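Local structure of period circadian protein homolog 2 (Mus musculus, 3GDI) at residues L211-H216 against Q294-Q299; K217-A222 against R257-I262. The protein probably acts in the mammalian circadian clock as a transcription regulator whose tandem PAS domains mediate interactions between proteins. All coordinates share one frame; numbering follows the deposited sequence.

Contact 1 of 2, residues L211-H216 against Q294-Q299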
# COMPACT_ATOMS: atom_id res chain seq x y z
N LEU A 211 -25.82 -5.71 -1.19
CA LEU A 211 -25.93 -5.20 0.17
C LEU A 211 -24.87 -4.13 0.41
O LEU A 211 -25.10 -3.18 1.15
CB LEU A 211 -25.75 -6.31 1.21
CG LEU A 211 -26.89 -7.31 1.48
CD1 LEU A 211 -27.32 -7.99 0.18
CD2 LEU A 211 -26.41 -8.34 2.50
N MET A 212 -23.71 -4.31 -0.22
CA MET A 212 -22.62 -3.36 -0.06
C MET A 212 -23.02 -1.94 -0.42
O MET A 212 -22.52 -0.98 0.16
CB MET A 212 -21.40 -3.78 -0.88
CG MET A 212 -20.61 -4.89 -0.24
SD MET A 212 -20.20 -4.54 1.49
CE MET A 212 -18.67 -3.71 1.31
N LEU A 213 -23.93 -1.81 -1.38
CA LEU A 213 -24.37 -0.49 -1.80
C LEU A 213 -25.06 0.24 -0.66
O LEU A 213 -24.82 1.43 -0.43
CB LEU A 213 -25.33 -0.60 -2.98
CG LEU A 213 -25.83 0.75 -3.50
CD1 LEU A 213 -24.66 1.55 -4.06
CD2 LEU A 213 -26.88 0.51 -4.58
N ALA A 214 -25.92 -0.48 0.07
CA ALA A 214 -26.64 0.10 1.19
C ALA A 214 -25.72 0.32 2.37
O ALA A 214 -25.88 1.25 3.15
CB ALA A 214 -27.79 -0.81 1.60
N ILE A 215 -24.73 -0.54 2.50
CA ILE A 215 -23.80 -0.40 3.60
C ILE A 215 -23.00 0.88 3.45
O ILE A 215 -22.82 1.61 4.41
CB ILE A 215 -22.87 -1.62 3.68
CG1 ILE A 215 -23.68 -2.83 4.15
CG2 ILE A 215 -21.72 -1.35 4.63
CD1 ILE A 215 -23.04 -4.17 3.84
N HIS A 216 -22.54 1.17 2.24
CA HIS A 216 -21.77 2.40 2.09
C HIS A 216 -22.62 3.64 2.28
O HIS A 216 -22.15 4.64 2.83
CB HIS A 216 -21.03 2.40 0.75
CG HIS A 216 -19.90 1.42 0.70
ND1 HIS A 216 -20.11 0.06 0.64
CD2 HIS A 216 -18.57 1.59 0.81
CE1 HIS A 216 -18.95 -0.57 0.72
NE2 HIS A 216 -17.99 0.34 0.82
N GLN A 294 -17.96 -4.86 -11.45
CA GLN A 294 -17.46 -3.59 -11.98
C GLN A 294 -18.54 -2.53 -11.82
O GLN A 294 -18.29 -1.44 -11.30
CB GLN A 294 -17.12 -3.74 -13.46
CG GLN A 294 -16.09 -4.81 -13.78
CD GLN A 294 -15.89 -5.01 -15.27
OE1 GLN A 294 -15.10 -5.85 -15.71
NE2 GLN A 294 -16.61 -4.22 -16.07
N GLU A 295 -19.75 -2.87 -12.25
CA GLU A 295 -20.90 -1.97 -12.18
C GLU A 295 -21.16 -1.46 -10.77
O GLU A 295 -21.28 -0.25 -10.54
CB GLU A 295 -22.15 -2.70 -12.68
CG GLU A 295 -23.45 -1.93 -12.47
CD GLU A 295 -24.69 -2.83 -12.46
OE1 GLU A 295 -25.81 -2.29 -12.29
OE2 GLU A 295 -24.53 -4.06 -12.60
N LEU A 296 -21.28 -2.39 -9.82
CA LEU A 296 -21.56 -2.06 -8.43
C LEU A 296 -20.41 -1.27 -7.80
O LEU A 296 -20.62 -0.40 -6.96
CB LEU A 296 -21.82 -3.34 -7.65
CG LEU A 296 -22.98 -3.34 -6.65
CD1 LEU A 296 -22.81 -2.22 -5.65
CD2 LEU A 296 -24.29 -3.18 -7.40
N THR A 297 -19.19 -1.59 -8.22
CA THR A 297 -18.01 -0.93 -7.71
C THR A 297 -18.01 0.55 -8.07
O THR A 297 -17.97 1.40 -7.19
CB THR A 297 -16.73 -1.61 -8.26
OG1 THR A 297 -16.55 -2.88 -7.62
CG2 THR A 297 -15.50 -0.76 -8.02
N GLU A 298 -18.06 0.87 -9.36
CA GLU A 298 -18.04 2.28 -9.76
C GLU A 298 -19.23 3.04 -9.17
O GLU A 298 -19.16 4.25 -8.93
CB GLU A 298 -18.05 2.39 -11.29
CG GLU A 298 -17.85 3.82 -11.82
CD GLU A 298 -17.38 3.87 -13.27
OE1 GLU A 298 -17.99 3.18 -14.13
OE2 GLU A 298 -16.40 4.60 -13.56
N GLN A 299 -20.30 2.31 -8.90
CA GLN A 299 -21.51 2.88 -8.33
C GLN A 299 -21.25 3.33 -6.90
O GLN A 299 -21.75 4.37 -6.45
CB GLN A 299 -22.61 1.82 -8.36
CG GLN A 299 -24.01 2.34 -8.18
CD GLN A 299 -25.03 1.21 -8.19
OE1 GLN A 299 -24.97 0.31 -9.05
NE2 GLN A 299 -25.97 1.24 -7.25
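Leu213 and Leu296, on helices 209-221 and 291-303, bring the two backbones nearest, their CA atoms 7.4 Å apart. The contact is small and part apolar, part methyl against amide, and no hydrogen bond crosses it. Leu213 carries most of it. With CG anti to the backbone N (chi1 -179°), its isobutyl group reaches out to the other helix. There CB of Leu213 meets CD1 of Leu296 at 4.0 Å, the methyl of Leu296 coming up beside the base of the side chain rather than its end. The two methyls of Leu213 meet the NE2 end of the Gln299 amide. Gln299 stretches out from its own helix and crosses Leu213 at about a right angle, so that NE2 of Gln299 lies 3.5 Å from CD1 of Leu213; its still shorter approach to CD2 is doubtful. Replaced by alanine, Leu213 would keep the CB contact with Leu296 but would probably lose both methyls beside NE2 of Gln299, leaving a gap there and that amide freer to turn. One turn further on, ND1 of His216 donates to O of Met212 at 2.7 Å, almost straight at 170°. The backbone N of His216 reaches the same oxygen from the other face of its plane, so two donors hold that carbonyl; the ring itself is fixed by ND1 and by NE2, which is hydrogen-bonded to His171 NE2. Ile300 extends the seam onto Met212, Leu213 and His216. This is plain helix-helix packing at the protein surface: a C-terminal helix folded back on the long helix of the second PAS domain.

Contact 2 of 2, residues K217-A222 against R257-I262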
# COMPACT_ATOMS: atom_id res chain seq x y z
N LYS A 217 -23.88 3.59 1.85
CA LYS A 217 -24.78 4.72 2.02
C LYS A 217 -24.92 5.04 3.50
O LYS A 217 -24.90 6.21 3.90
CB LYS A 217 -26.16 4.41 1.43
CG LYS A 217 -26.14 4.22 -0.06
CD LYS A 217 -27.51 4.40 -0.68
CE LYS A 217 -27.40 4.51 -2.20
NZ LYS A 217 -28.73 4.67 -2.85
N LYS A 218 -25.04 4.01 4.33
CA LYS A 218 -25.15 4.24 5.76
C LYS A 218 -23.82 4.72 6.32
O LYS A 218 -23.79 5.53 7.25
CB LYS A 218 -25.58 2.97 6.50
CG LYS A 218 -26.95 2.44 6.08
CD LYS A 218 -27.39 1.28 6.98
CE LYS A 218 -28.69 0.62 6.48
NZ LYS A 218 -29.84 1.56 6.41
N ILE A 219 -22.72 4.22 5.76
CA ILE A 219 -21.40 4.61 6.25
C ILE A 219 -21.12 6.10 6.14
O ILE A 219 -20.68 6.72 7.11
CB ILE A 219 -20.27 3.86 5.52
CG1 ILE A 219 -20.27 2.38 5.93
CG2 ILE A 219 -18.93 4.48 5.86
CD1 ILE A 219 -19.20 1.56 5.23
N LEU A 220 -21.36 6.69 4.98
CA LEU A 220 -21.08 8.11 4.88
C LEU A 220 -22.18 8.89 5.59
O LEU A 220 -21.97 10.01 6.03
CB LEU A 220 -20.93 8.55 3.41
CG LEU A 220 -22.14 8.89 2.55
CD1 LEU A 220 -21.66 9.46 1.22
CD2 LEU A 220 -22.99 7.65 2.35
N GLN A 221 -23.34 8.26 5.71
CA GLN A 221 -24.46 8.89 6.40
C GLN A 221 -24.13 8.92 7.90
O GLN A 221 -24.43 9.89 8.59
CB GLN A 221 -25.73 8.08 6.15
CG GLN A 221 -26.95 8.52 6.95
CD GLN A 221 -28.09 7.50 6.93
OE1 GLN A 221 -29.10 7.66 7.61
NE2 GLN A 221 -27.92 6.44 6.13
N ALA A 222 -23.50 7.86 8.39
CA ALA A 222 -23.13 7.76 9.79
C ALA A 222 -21.98 8.70 10.13
O ALA A 222 -21.62 8.85 11.31
CB ALA A 222 -22.75 6.32 10.12
N ARG A 257 -13.39 16.82 3.82
CA ARG A 257 -14.65 16.23 4.23
C ARG A 257 -15.00 14.99 3.42
O ARG A 257 -16.09 14.44 3.56
CB ARG A 257 -15.76 17.27 4.13
CG ARG A 257 -15.89 18.16 5.36
CD ARG A 257 -16.59 17.39 6.48
NE ARG A 257 -15.68 16.93 7.52
CZ ARG A 257 -15.93 15.93 8.35
NH1 ARG A 257 -17.07 15.25 8.27
NH2 ARG A 257 -15.04 15.62 9.29
N LYS A 258 -14.08 14.53 2.58
CA LYS A 258 -14.32 13.34 1.79
C LYS A 258 -13.74 12.13 2.49
O LYS A 258 -12.69 12.21 3.15
CB LYS A 258 -13.68 13.44 0.41
CG LYS A 258 -14.33 14.42 -0.53
CD LYS A 258 -13.63 14.41 -1.88
CE LYS A 258 -14.06 15.60 -2.72
NZ LYS A 258 -15.55 15.69 -2.82
N ILE A 259 -14.44 11.00 2.36
CA ILE A 259 -14.01 9.75 2.96
C ILE A 259 -12.74 9.28 2.27
O ILE A 259 -12.68 9.24 1.04
CB ILE A 259 -15.13 8.67 2.80
CG1 ILE A 259 -16.20 8.88 3.88
CG2 ILE A 259 -14.53 7.26 2.84
CD1 ILE A 259 -17.21 7.74 3.99
N SER A 260 -11.71 8.94 3.07
CA SER A 260 -10.43 8.45 2.55
C SER A 260 -10.31 6.92 2.64
O SER A 260 -9.69 6.30 1.78
CB SER A 260 -9.27 9.07 3.32
OG SER A 260 -9.26 10.48 3.21
N PHE A 261 -10.89 6.33 3.69
CA PHE A 261 -10.86 4.88 3.88
C PHE A 261 -12.16 4.38 4.51
O PHE A 261 -12.84 5.12 5.21
CB PHE A 261 -9.75 4.44 4.84
CG PHE A 261 -8.38 4.87 4.44
CD1 PHE A 261 -7.83 6.04 4.96
CD2 PHE A 261 -7.61 4.09 3.58
CE1 PHE A 261 -6.54 6.42 4.64
CE2 PHE A 261 -6.31 4.46 3.25
CZ PHE A 261 -5.77 5.63 3.78
N ILE A 262 -12.47 3.11 4.28
CA ILE A 262 -13.64 2.48 4.88
C ILE A 262 -13.00 1.38 5.71
O ILE A 262 -12.23 0.60 5.16
CB ILE A 262 -14.53 1.80 3.84
CG1 ILE A 262 -15.02 2.81 2.80
CG2 ILE A 262 -15.69 1.10 4.54
CD1 ILE A 262 -16.15 3.70 3.29
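Ile219 meets Ile262 and Ile259 branch by branch, and the way these three isoleucines are turned makes the contact. Ile219 sends two methyls toward the strand. Its CG2 touches two methyls of the strand, CD1 of Ile262 at 3.9 Å and CD1 of Ile259 at 4.1 Å. Its CG1 arm, extended at chi2 179°, carries CD1 to 3.6 Å from CG2 of Ile262. Ile219 and Ile262 therefore pair in a reciprocal way, the methyl of each arm against the branch methyl of the other, with the side chains oblique to one another. Ile262 does not aim straight at the helix, but the bend of its arm (chi2 -77°) swings CD1 round to Ile219. The side chain of Ile259 runs across Ile219 at about a right angle, and CD1 of Ile259 also rests on Leu220, 3.9 Å from CB of Leu220. The helix and strand axes approach to 10.9 Å at 126°, a separation bridged entirely by hydrocarbon. Ile259 and Ile262 are three residues apart, yet both serve the helix; the classic beta bulge at Ser260 and Phe261, opposite Phe251, shifts the alternation that would otherwise part them. Phe261 takes no part in this contact; its ring stacks on Phe261 of the second subunit. Around the core, Trp248 and Ser250 of strand 241-252 and Phe227 of strand 227-235 also touch Ile219, Val308 packs on Leu220 and Ile259, and Ile262 touches His171 of strand 166-171, so that helix 209-221 lies over the antiparallel PAS sheet.

In the fold
After the first PAS domain and strands 166-171 and 177-180, the chain reaches helix 209-221, which serves both contacts, giving its first turns to contact 1 and its last to contact 2. It then runs through strands 227-235 and 241-252 to strand 259-268, whose start returns to the helix at contact 2 and closes the shorter loop. Helix 291-303 follows and closes the longer loop at contact 1, so the two loops nest without crossing. The contact centres lie 13 Å apart, and CD2 of His216 touches CD1 of Ile262 at 4.1 Å. Together they set one PAS helix against the central strand of its sheet and against the C-terminal helix.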